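Local coordinates for 231aa long hypothetical protein-L-isoaspartate O-methyltransferase (Sulfolobus tokodaii, PDB 1VBF), which probably methylates L-isoaspartyl residues of damaged proteins with S-adenosyl-L-methionine as methyl donor, a step in protein repair or degradation, at residues F61-L66 against A86-I91; E5-K10 against T54-G59; K94-E99 against L127-E132. One frame throughout, in Å; residues are numbered along the deposited sequence.

The three contacts form a layered series through a Rossmann-like methyltransferase fold. Interactions 1 and 2 share helix 56-65, have centres about 11 Å apart, and touch through packing of selenomethionine Met62 on Thr54. Interaction 3 packs a loop on the face of the central sheet turned away from helix 83-91, its centre about 16 Å from that of interaction 1 and 25 Å from that of interaction 2. Helix 83-91 and strand 94-99 are successive, and Ile88 CG2 meets Val95 CG2 at 3.6 Å, joining interactions 1 and 3. In related class I methyltransferases the carboxy-terminal ends of strands equivalent to 73-77 and 94-99 border the S-adenosyl-L-methionine site; only interaction 3 contains one of them, 94-99.

Interaction 1 of 3, residues F61-L66 against A86-I91; sequences FMLDEL and ALIAEI
Leu63 of helix 56-65 reaches toward helix 83-91 and divides its two methyl groups between Leu87 and Ile88, joining two helices of the Rossmann-like methyltransferase fold. Helix 83-91 follows strand 73-77 and leads into strand 94-99, so it is the connecting helix of a beta-alpha-beta unit, and the segment 61-66 packs on it from the side.

From CB, which points toward the other helix, the Leu63 chain has its CG anti to the carbonyl carbon (chi1 -62°). CB and CG serve as the stalk, and the contact is made beyond them, at the fork. The CD1 branch meets the methyl group CD1 of Leu87 at 4.0 Å and lies nearly as close to CB of the same residue. The CD2 branch turns to Ile88 and meets its terminal CD1, also at 4.0 Å. Leu63 crosses each partner at about a right angle, and on its own side only the two methyl carbons make the contact.

Leucine suits this buried place because its fork serves two neighbours at once. Isoleucine suits position 88 because its branched, wholly apolar side chain can pack between helix 56-65 and strand 73-77, meeting Leu63 as well as Val74 and Glu76. No hydrogen bond crosses between the segments, and the join is wholly apolar. Behind the CD1 methyl group of Ile88, its CG1 lies 4.2 Å from Leu63 CD2.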
loop_
_atom_site.group_PDB
_atom_site.type_symbol
_atom_site.label_atom_id
_atom_site.label_comp_id
_atom_site.label_asym_id
_atom_site.label_seq_id
_atom_site.Cartn_x
_atom_site.Cartn_y
_atom_site.Cartn_z
ATOM N N PHE B 61 -6.483 23.604 23.875
ATOM C CA PHE B 61 -5.113 23.910 23.497
ATOM C C PHE B 61 -5.118 24.977 22.391
ATOM O O PHE B 61 -4.369 25.950 22.440
ATOM C CB PHE B 61 -4.386 22.640 23.005
ATOM C CG PHE B 61 -3.018 22.911 22.452
ATOM C CD1 PHE B 61 -2.014 23.443 23.267
ATOM C CD2 PHE B 61 -2.759 22.743 21.097
ATOM C CE1 PHE B 61 -0.772 23.814 22.734
ATOM C CE2 PHE B 61 -1.520 23.109 20.550
ATOM C CZ PHE B 61 -0.527 23.648 21.369
HETATM N N MSE B 62 -5.977 24.792 21.396
HETATM C CA MSE B 62 -6.075 25.744 20.305
HETATM C C MSE B 62 -6.497 27.130 20.777
HETATM O O MSE B 62 -5.869 28.136 20.418
HETATM C CB MSE B 62 -7.038 25.213 19.260
HETATM C CG MSE B 62 -6.580 23.879 18.704
HETATM SE SE MSE B 62 -7.576 23.261 17.164
HETATM C CE MSE B 62 -8.451 21.769 18.005
ATOM N N LEU B 63 -7.551 27.188 21.591
ATOM C CA LEU B 63 -8.002 28.475 22.109
ATOM C C LEU B 63 -6.919 29.098 22.980
ATOM O O LEU B 63 -6.691 30.303 22.917
ATOM C CB LEU B 63 -9.285 28.321 22.919
ATOM C CG LEU B 63 -10.517 27.800 22.162
ATOM C CD1 LEU B 63 -11.740 27.943 23.051
ATOM C CD2 LEU B 63 -10.708 28.564 20.845
ATOM N N ASP B 64 -6.235 28.281 23.777
ATOM C CA ASP B 64 -5.182 28.803 24.638
ATOM C C ASP B 64 -4.078 29.418 23.782
ATOM O O ASP B 64 -3.503 30.455 24.123
ATOM C CB ASP B 64 -4.635 27.689 25.537
ATOM C CG ASP B 64 -3.889 28.227 26.768
ATOM O OD1 ASP B 64 -4.133 29.396 27.173
ATOM O OD2 ASP B 64 -3.071 27.466 27.349
ATOM N N GLU B 65 -3.804 28.800 22.644
ATOM C CA GLU B 65 -2.772 29.288 21.741
ATOM C C GLU B 65 -3.220 30.501 20.930
ATOM O O GLU B 65 -2.383 31.176 20.321
ATOM C CB GLU B 65 -2.365 28.172 20.783
ATOM C CG GLU B 65 -1.485 27.094 21.393
ATOM C CD GLU B 65 -0.065 27.580 21.634
ATOM O OE1 GLU B 65 0.553 28.124 20.698
ATOM O OE2 GLU B 65 0.441 27.418 22.760
ATOM N N LEU B 66 -4.533 30.762 20.923
ATOM C CA LEU B 66 -5.130 31.872 20.173
ATOM C C LEU B 66 -4.860 33.230 20.805
ATOM O O LEU B 66 -5.054 34.278 20.164
ATOM C CB LEU B 66 -6.642 31.678 20.059
ATOM C CG LEU B 66 -7.360 31.728 18.695
ATOM C CD1 LEU B 66 -8.830 31.942 18.968
ATOM C CD2 LEU B 66 -6.845 32.835 17.786
ATOM N N ALA B 86 -19.072 29.712 22.885
ATOM C CA ALA B 86 -19.336 30.240 24.227
ATOM C C ALA B 86 -18.044 30.665 24.977
ATOM O O ALA B 86 -17.973 31.788 25.474
ATOM C CB ALA B 86 -20.100 29.213 25.058
ATOM N N LEU B 87 -17.037 29.788 25.066
ATOM C CA LEU B 87 -15.783 30.120 25.752
ATOM C C LEU B 87 -15.109 31.381 25.214
ATOM O O LEU B 87 -14.501 32.135 25.978
ATOM C CB LEU B 87 -14.787 28.963 25.665
ATOM C CG LEU B 87 -15.160 27.589 26.249
ATOM C CD1 LEU B 87 -13.996 26.636 26.025
ATOM C CD2 LEU B 87 -15.491 27.685 27.746
ATOM N N ILE B 88 -15.203 31.621 23.909
ATOM C CA ILE B 88 -14.597 32.813 23.329
ATOM C C ILE B 88 -15.427 34.052 23.711
ATOM O O ILE B 88 -14.898 35.093 24.133
ATOM C CB ILE B 88 -14.516 32.684 21.792
ATOM C CG1 ILE B 88 -13.700 31.443 21.430
ATOM C CG2 ILE B 88 -13.873 33.945 21.168
ATOM C CD1 ILE B 88 -13.650 31.160 19.958
ATOM N N ALA B 89 -16.739 33.926 23.563
ATOM C CA ALA B 89 -17.670 34.998 23.893
ATOM C C ALA B 89 -17.449 35.495 25.330
ATOM O O ALA B 89 -17.556 36.688 25.618
ATOM C CB ALA B 89 -19.088 34.497 23.725
ATOM N N GLU B 90 -17.155 34.573 26.236
ATOM C CA GLU B 90 -16.892 34.936 27.620
ATOM C C GLU B 90 -15.691 35.878 27.765
ATOM O O GLU B 90 -15.696 36.774 28.589
ATOM C CB GLU B 90 -16.618 33.683 28.438
ATOM C CG GLU B 90 -17.792 32.736 28.573
ATOM C CD GLU B 90 -18.764 33.140 29.677
ATOM O OE1 GLU B 90 -18.336 33.836 30.628
ATOM O OE2 GLU B 90 -19.950 32.740 29.597
ATOM N N ILE B 91 -14.675 35.695 26.943
ATOM C CA ILE B 91 -13.466 36.478 27.074
ATOM C C ILE B 91 -13.444 37.734 26.245
ATOM O O ILE B 91 -13.060 38.821 26.696
ATOM C CB ILE B 91 -12.228 35.618 26.631
ATOM C CG1 ILE B 91 -12.175 34.325 27.433
ATOM C CG2 ILE B 91 -10.917 36.448 26.684
ATOM C CD1 ILE B 91 -11.266 33.299 26.822
#

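Interaction 2 of 3, residues E5-K10 against T54-G59; sequences EEILRK and TALNLG
Ile7 and Leu56 meet through their CD1 methyl groups, and beside them Lys10 and Asn57 form a more polar flank. This helix-helix packing lays the amino-terminal helix 4-10 on the first turn of helix 56-65 of the Rossmann-like methyltransferase fold, with helix 14-22 alongside through Phe20, which Leu56 touches. The backbones are nearest at Ile7 and Asn57, whose CA atoms are 6.8 Å apart.

Ile7 points toward the second helix, with CG1 anti to its carbonyl carbon (chi1 -55°) and the chain extended beyond it. This carries CD1 forward to CD1 of Leu56, 3.8 Å away. The bond from CA to CB of Leu56 does not aim at helix 4-10, but the end of the side chain bends nearer, and the two chains cross obliquely. Behind its tip, Ile7 CG1 lies 4.1 Å from Asn57 ND2, so the amide nitrogen comes beside the aliphatic chain. Both hydrocarbon residues are buried, as suits their types; Ile7 also touches Ile60 one turn further along helix 56-65.

Lys10 stretches its extended chain along the exposed margin and crosses Asn57 at about a right angle, bringing NZ to 3.6 Å from Asn57 OD1. Asparagine fits this border because OD1 faces the lysine and ND2 lies by Ile7, while the side chain also touches Thr41 and His42.

The 3.6 Å approach is no hydrogen bond, so any attraction between ammonium and amide oxygen is probably weak and electrostatic, and the contact rests mainly on nonpolar packing of Ile7 against Leu56 and the Asn57 side chain.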
loop_
_atom_site.group_PDB
_atom_site.type_symbol
_atom_site.label_atom_id
_atom_site.label_comp_id
_atom_site.label_asym_id
_atom_site.label_seq_id
_atom_site.Cartn_x
_atom_site.Cartn_y
_atom_site.Cartn_z
ATOM N N GLU B 5 -9.834 19.186 35.656
ATOM C CA GLU B 5 -8.724 19.780 36.401
ATOM C C GLU B 5 -7.393 19.581 35.657
ATOM O O GLU B 5 -6.560 20.477 35.663
ATOM C CB GLU B 5 -8.658 19.184 37.811
ATOM C CG GLU B 5 -7.603 19.795 38.759
ATOM C CD GLU B 5 -6.146 19.316 38.501
ATOM O OE1 GLU B 5 -5.933 18.153 38.058
ATOM O OE2 GLU B 5 -5.204 20.103 38.777
ATOM N N GLU B 6 -7.187 18.426 35.016
ATOM C CA GLU B 6 -5.946 18.206 34.258
ATOM C C GLU B 6 -5.800 19.318 33.208
ATOM O O GLU B 6 -4.752 19.966 33.092
ATOM C CB GLU B 6 -5.962 16.900 33.448
ATOM C CG GLU B 6 -6.313 15.600 34.144
ATOM C CD GLU B 6 -6.063 14.380 33.221
ATOM O OE1 GLU B 6 -4.876 14.042 32.985
ATOM O OE2 GLU B 6 -7.046 13.770 32.721
ATOM N N ILE B 7 -6.867 19.492 32.427
ATOM C CA ILE B 7 -6.900 20.463 31.353
ATOM C C ILE B 7 -6.769 21.899 31.829
ATOM O O ILE B 7 -6.064 22.698 31.199
ATOM C CB ILE B 7 -8.197 20.331 30.517
ATOM C CG1 ILE B 7 -8.350 18.900 30.006
ATOM C CG2 ILE B 7 -8.144 21.268 29.325
ATOM C CD1 ILE B 7 -9.518 18.697 29.111
ATOM N N LEU B 8 -7.435 22.211 32.940
ATOM C CA LEU B 8 -7.431 23.557 33.511
ATOM C C LEU B 8 -6.046 23.960 33.988
ATOM O O LEU B 8 -5.632 25.100 33.829
ATOM C CB LEU B 8 -8.421 23.620 34.670
ATOM C CG LEU B 8 -8.999 24.957 35.132
ATOM C CD1 LEU B 8 -9.863 24.696 36.351
ATOM C CD2 LEU B 8 -7.906 25.938 35.480
ATOM N N ARG B 9 -5.331 23.016 34.575
ATOM C CA ARG B 9 -3.985 23.247 35.089
ATOM C C ARG B 9 -3.045 23.749 33.977
ATOM O O ARG B 9 -2.182 24.608 34.195
ATOM C CB ARG B 9 -3.439 21.930 35.653
ATOM C CG ARG B 9 -2.721 22.056 36.971
ATOM C CD ARG B 9 -1.972 20.775 37.323
ATOM N NE ARG B 9 -0.731 20.624 36.558
ATOM C CZ ARG B 9 0.195 19.692 36.792
ATOM N NH1 ARG B 9 0.031 18.810 37.775
ATOM N NH2 ARG B 9 1.297 19.652 36.051
ATOM N N LYS B 10 -3.232 23.192 32.785
ATOM C CA LYS B 10 -2.423 23.518 31.620
ATOM C C LYS B 10 -2.691 24.880 30.978
ATOM O O LYS B 10 -1.802 25.427 30.330
ATOM C CB LYS B 10 -2.630 22.456 30.539
ATOM C CG LYS B 10 -2.198 21.040 30.873
ATOM C CD LYS B 10 -2.760 20.107 29.801
ATOM C CE LYS B 10 -1.919 18.857 29.609
ATOM N NZ LYS B 10 -2.280 18.169 28.324
ATOM N N THR B 54 -14.418 18.771 17.839
ATOM C CA THR B 54 -13.012 18.597 18.177
ATOM C C THR B 54 -12.866 18.092 19.622
ATOM O O THR B 54 -13.696 18.392 20.503
ATOM C CB THR B 54 -12.237 19.907 18.073
ATOM O OG1 THR B 54 -12.266 20.392 16.730
ATOM C CG2 THR B 54 -10.820 19.693 18.459
ATOM N N ALA B 55 -11.813 17.317 19.855
ATOM C CA ALA B 55 -11.524 16.790 21.172
ATOM C C ALA B 55 -11.284 17.967 22.106
ATOM O O ALA B 55 -10.625 18.955 21.732
ATOM C CB ALA B 55 -10.303 15.929 21.116
ATOM N N LEU B 56 -11.808 17.851 23.324
ATOM C CA LEU B 56 -11.676 18.907 24.307
ATOM C C LEU B 56 -10.232 19.287 24.548
ATOM O O LEU B 56 -9.902 20.481 24.642
ATOM C CB LEU B 56 -12.297 18.500 25.638
ATOM C CG LEU B 56 -13.142 19.531 26.411
ATOM C CD1 LEU B 56 -13.099 19.201 27.901
ATOM C CD2 LEU B 56 -12.627 20.930 26.202
ATOM N N ASN B 57 -9.373 18.279 24.677
ATOM C CA ASN B 57 -7.972 18.563 24.916
ATOM C C ASN B 57 -7.404 19.376 23.753
ATOM O O ASN B 57 -6.637 20.321 23.946
ATOM C CB ASN B 57 -7.190 17.268 25.107
ATOM C CG ASN B 57 -6.218 17.341 26.306
ATOM O OD1 ASN B 57 -5.287 18.167 26.338
ATOM N ND2 ASN B 57 -6.439 16.474 27.301
ATOM N N LEU B 58 -7.798 19.031 22.537
ATOM C CA LEU B 58 -7.310 19.758 21.384
ATOM C C LEU B 58 -7.871 21.179 21.368
ATOM O O LEU B 58 -7.103 22.155 21.258
ATOM C CB LEU B 58 -7.706 19.032 20.111
ATOM C CG LEU B 58 -6.592 18.825 19.095
ATOM C CD1 LEU B 58 -7.226 18.545 17.793
ATOM C CD2 LEU B 58 -5.736 20.051 18.944
ATOM N N GLY B 59 -9.208 21.285 21.465
ATOM C CA GLY B 59 -9.885 22.582 21.473
ATOM C C GLY B 59 -9.364 23.617 22.475
ATOM O O GLY B 59 -9.126 24.791 22.143
#

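Interaction 3 of 3, residues K94-E99 against L127-E132; sequences KVVSVE and LGYEEE
Gly128 and Val98 touch where the loop after strand 118-122 runs along one face of the central sheet at strand 94-99 in this Rossmann-like fold. The loop leads back from an edge strand of the sheet within this chain, 118-122, to strand 135-140 on the far side of strand 73-77, and packs on the sheet face turned away from helix 83-91. Side chains alternate accordingly: Val95 packs on the helix, while Val96 and Val98 point toward the loop.

Just before the glycine, Leu127 makes no contact with the strand but packs on Asn181 of the second subunit. Gly128 takes a positive phi of 65°, a conformation that glycine adopts readily, and its carbonyl O lies 4.1 Å from Val98 CG2. The next residue, Tyr129, is the main apolar partner. Its CG stands anti to the backbone N (chi1 -161°), which directs the ring toward the sheet, where its CD2 meets Val96 CG1 at 3.6 Å. The valine methyl group approaches the ring obliquely, and the two side chains cross at about a right angle. The tyrosine also reaches Leu75, Lys119 and Ile121; its long flat ring suits a place where one side chain spans neighbouring strands. Around it the Gln154 side chain holds the loop backbone, with OE1 accepting from Tyr129 N and NE2 donating to Leu127 O.

After a short 3-10 turn at Glu130 and Glu131, Glu132 comes back to the strand. Its chain bends at the second torsion (chi2 -69°), and OE1 is salt-bridged to Lys73 NZ while the aliphatic base packs on the valine. There, CB and CG of Glu132 both lie 3.8 Å from Val96 CG2, the methyl group not used by Tyr129.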
loop_
_atom_site.group_PDB
_atom_site.type_symbol
_atom_site.label_atom_id
_atom_site.label_comp_id
_atom_site.label_asym_id
_atom_site.label_seq_id
_atom_site.Cartn_x
_atom_site.Cartn_y
_atom_site.Cartn_z
ATOM N N LYS B 94 -16.553 40.901 20.902
ATOM C CA LYS B 94 -17.497 40.330 19.941
ATOM C C LYS B 94 -16.997 39.093 19.200
ATOM O O LYS B 94 -15.807 38.954 18.931
ATOM C CB LYS B 94 -17.918 41.392 18.928
ATOM C CG LYS B 94 -19.059 42.240 19.434
ATOM C CD LYS B 94 -19.020 43.613 18.821
ATOM C CE LYS B 94 -19.542 44.657 19.811
ATOM N NZ LYS B 94 -19.082 46.034 19.436
ATOM N N VAL B 95 -17.927 38.209 18.854
ATOM C CA VAL B 95 -17.599 36.977 18.150
ATOM C C VAL B 95 -18.499 36.740 16.940
ATOM O O VAL B 95 -19.717 36.646 17.087
ATOM C CB VAL B 95 -17.751 35.752 19.085
ATOM C CG1 VAL B 95 -17.492 34.481 18.347
ATOM C CG2 VAL B 95 -16.798 35.856 20.223
ATOM N N VAL B 96 -17.907 36.653 15.747
ATOM C CA VAL B 96 -18.670 36.344 14.538
ATOM C C VAL B 96 -18.363 34.864 14.247
ATOM O O VAL B 96 -17.207 34.492 14.100
ATOM C CB VAL B 96 -18.218 37.201 13.346
ATOM C CG1 VAL B 96 -18.852 36.680 12.076
ATOM C CG2 VAL B 96 -18.605 38.670 13.566
ATOM N N SER B 97 -19.386 34.024 14.166
ATOM C CA SER B 97 -19.169 32.605 13.935
ATOM C C SER B 97 -19.983 32.020 12.776
ATOM O O SER B 97 -21.208 32.117 12.757
ATOM C CB SER B 97 -19.487 31.836 15.204
ATOM O OG SER B 97 -19.374 30.439 15.009
ATOM N N VAL B 98 -19.294 31.361 11.846
ATOM C CA VAL B 98 -19.919 30.787 10.663
ATOM C C VAL B 98 -20.102 29.263 10.678
ATOM O O VAL B 98 -19.214 28.542 11.099
ATOM C CB VAL B 98 -19.069 31.137 9.425
ATOM C CG1 VAL B 98 -19.796 30.723 8.155
ATOM C CG2 VAL B 98 -18.709 32.620 9.450
ATOM N N GLU B 99 -21.246 28.782 10.195
ATOM C CA GLU B 99 -21.527 27.355 10.109
ATOM C C GLU B 99 -22.120 27.070 8.717
ATOM O O GLU B 99 -23.045 27.751 8.292
ATOM C CB GLU B 99 -22.509 26.933 11.190
ATOM C CG GLU B 99 -23.011 25.515 10.985
ATOM C CD GLU B 99 -21.886 24.492 11.018
ATOM O OE1 GLU B 99 -21.849 23.605 10.135
ATOM O OE2 GLU B 99 -21.037 24.578 11.931
ATOM N N LEU B 127 -15.290 31.636 3.117
ATOM C CA LEU B 127 -15.332 33.039 2.743
ATOM C C LEU B 127 -15.068 33.903 3.967
ATOM O O LEU B 127 -14.880 35.121 3.860
ATOM C CB LEU B 127 -16.706 33.384 2.170
ATOM C CG LEU B 127 -17.086 32.490 0.987
ATOM C CD1 LEU B 127 -18.539 32.700 0.597
ATOM C CD2 LEU B 127 -16.141 32.781 -0.176
ATOM N N GLY B 128 -15.027 33.268 5.130
ATOM C CA GLY B 128 -14.835 34.034 6.339
ATOM C C GLY B 128 -16.072 34.894 6.432
ATOM O O GLY B 128 -17.159 34.415 6.117
ATOM N N TYR B 129 -15.917 36.150 6.846
ATOM C CA TYR B 129 -17.042 37.077 6.963
ATOM C C TYR B 129 -16.582 38.524 6.834
ATOM O O TYR B 129 -16.257 39.197 7.806
ATOM C CB TYR B 129 -17.777 36.899 8.289
ATOM C CG TYR B 129 -19.168 37.476 8.247
ATOM C CD1 TYR B 129 -20.125 36.962 7.374
ATOM C CD2 TYR B 129 -19.525 38.565 9.047
ATOM C CE1 TYR B 129 -21.391 37.509 7.295
ATOM C CE2 TYR B 129 -20.801 39.123 8.973
ATOM C CZ TYR B 129 -21.726 38.590 8.093
ATOM O OH TYR B 129 -22.972 39.146 7.988
ATOM N N GLU B 130 -16.580 38.960 5.580
ATOM C CA GLU B 130 -16.167 40.292 5.143
ATOM C C GLU B 130 -16.696 41.429 5.986
ATOM O O GLU B 130 -15.965 42.258 6.480
ATOM C CB GLU B 130 -16.639 40.544 3.700
ATOM C CG GLU B 130 -15.547 40.569 2.645
ATOM C CD GLU B 130 -14.414 41.495 3.019
ATOM O OE1 GLU B 130 -14.680 42.707 3.209
ATOM O OE2 GLU B 130 -13.260 41.008 3.120
ATOM N N GLU B 131 -18.013 41.440 6.098
ATOM C CA GLU B 131 -18.813 42.468 6.759
ATOM C C GLU B 131 -18.502 42.946 8.172
ATOM O O GLU B 131 -18.919 44.043 8.523
ATOM C CB GLU B 131 -20.271 42.073 6.626
ATOM C CG GLU B 131 -20.442 40.691 5.957
ATOM C CD GLU B 131 -21.136 40.747 4.606
ATOM O OE1 GLU B 131 -22.190 41.425 4.515
ATOM O OE2 GLU B 131 -20.630 40.116 3.647
ATOM N N GLU B 132 -17.808 42.163 8.999
ATOM C CA GLU B 132 -17.377 42.636 10.331
ATOM C C GLU B 132 -15.865 42.490 10.257
ATOM O O GLU B 132 -15.177 42.198 11.233
ATOM C CB GLU B 132 -17.951 41.777 11.443
ATOM C CG GLU B 132 -19.455 41.837 11.589
ATOM C CD GLU B 132 -19.990 43.180 12.100
ATOM O OE1 GLU B 132 -19.535 43.660 13.168
ATOM O OE2 GLU B 132 -20.874 43.748 11.417
#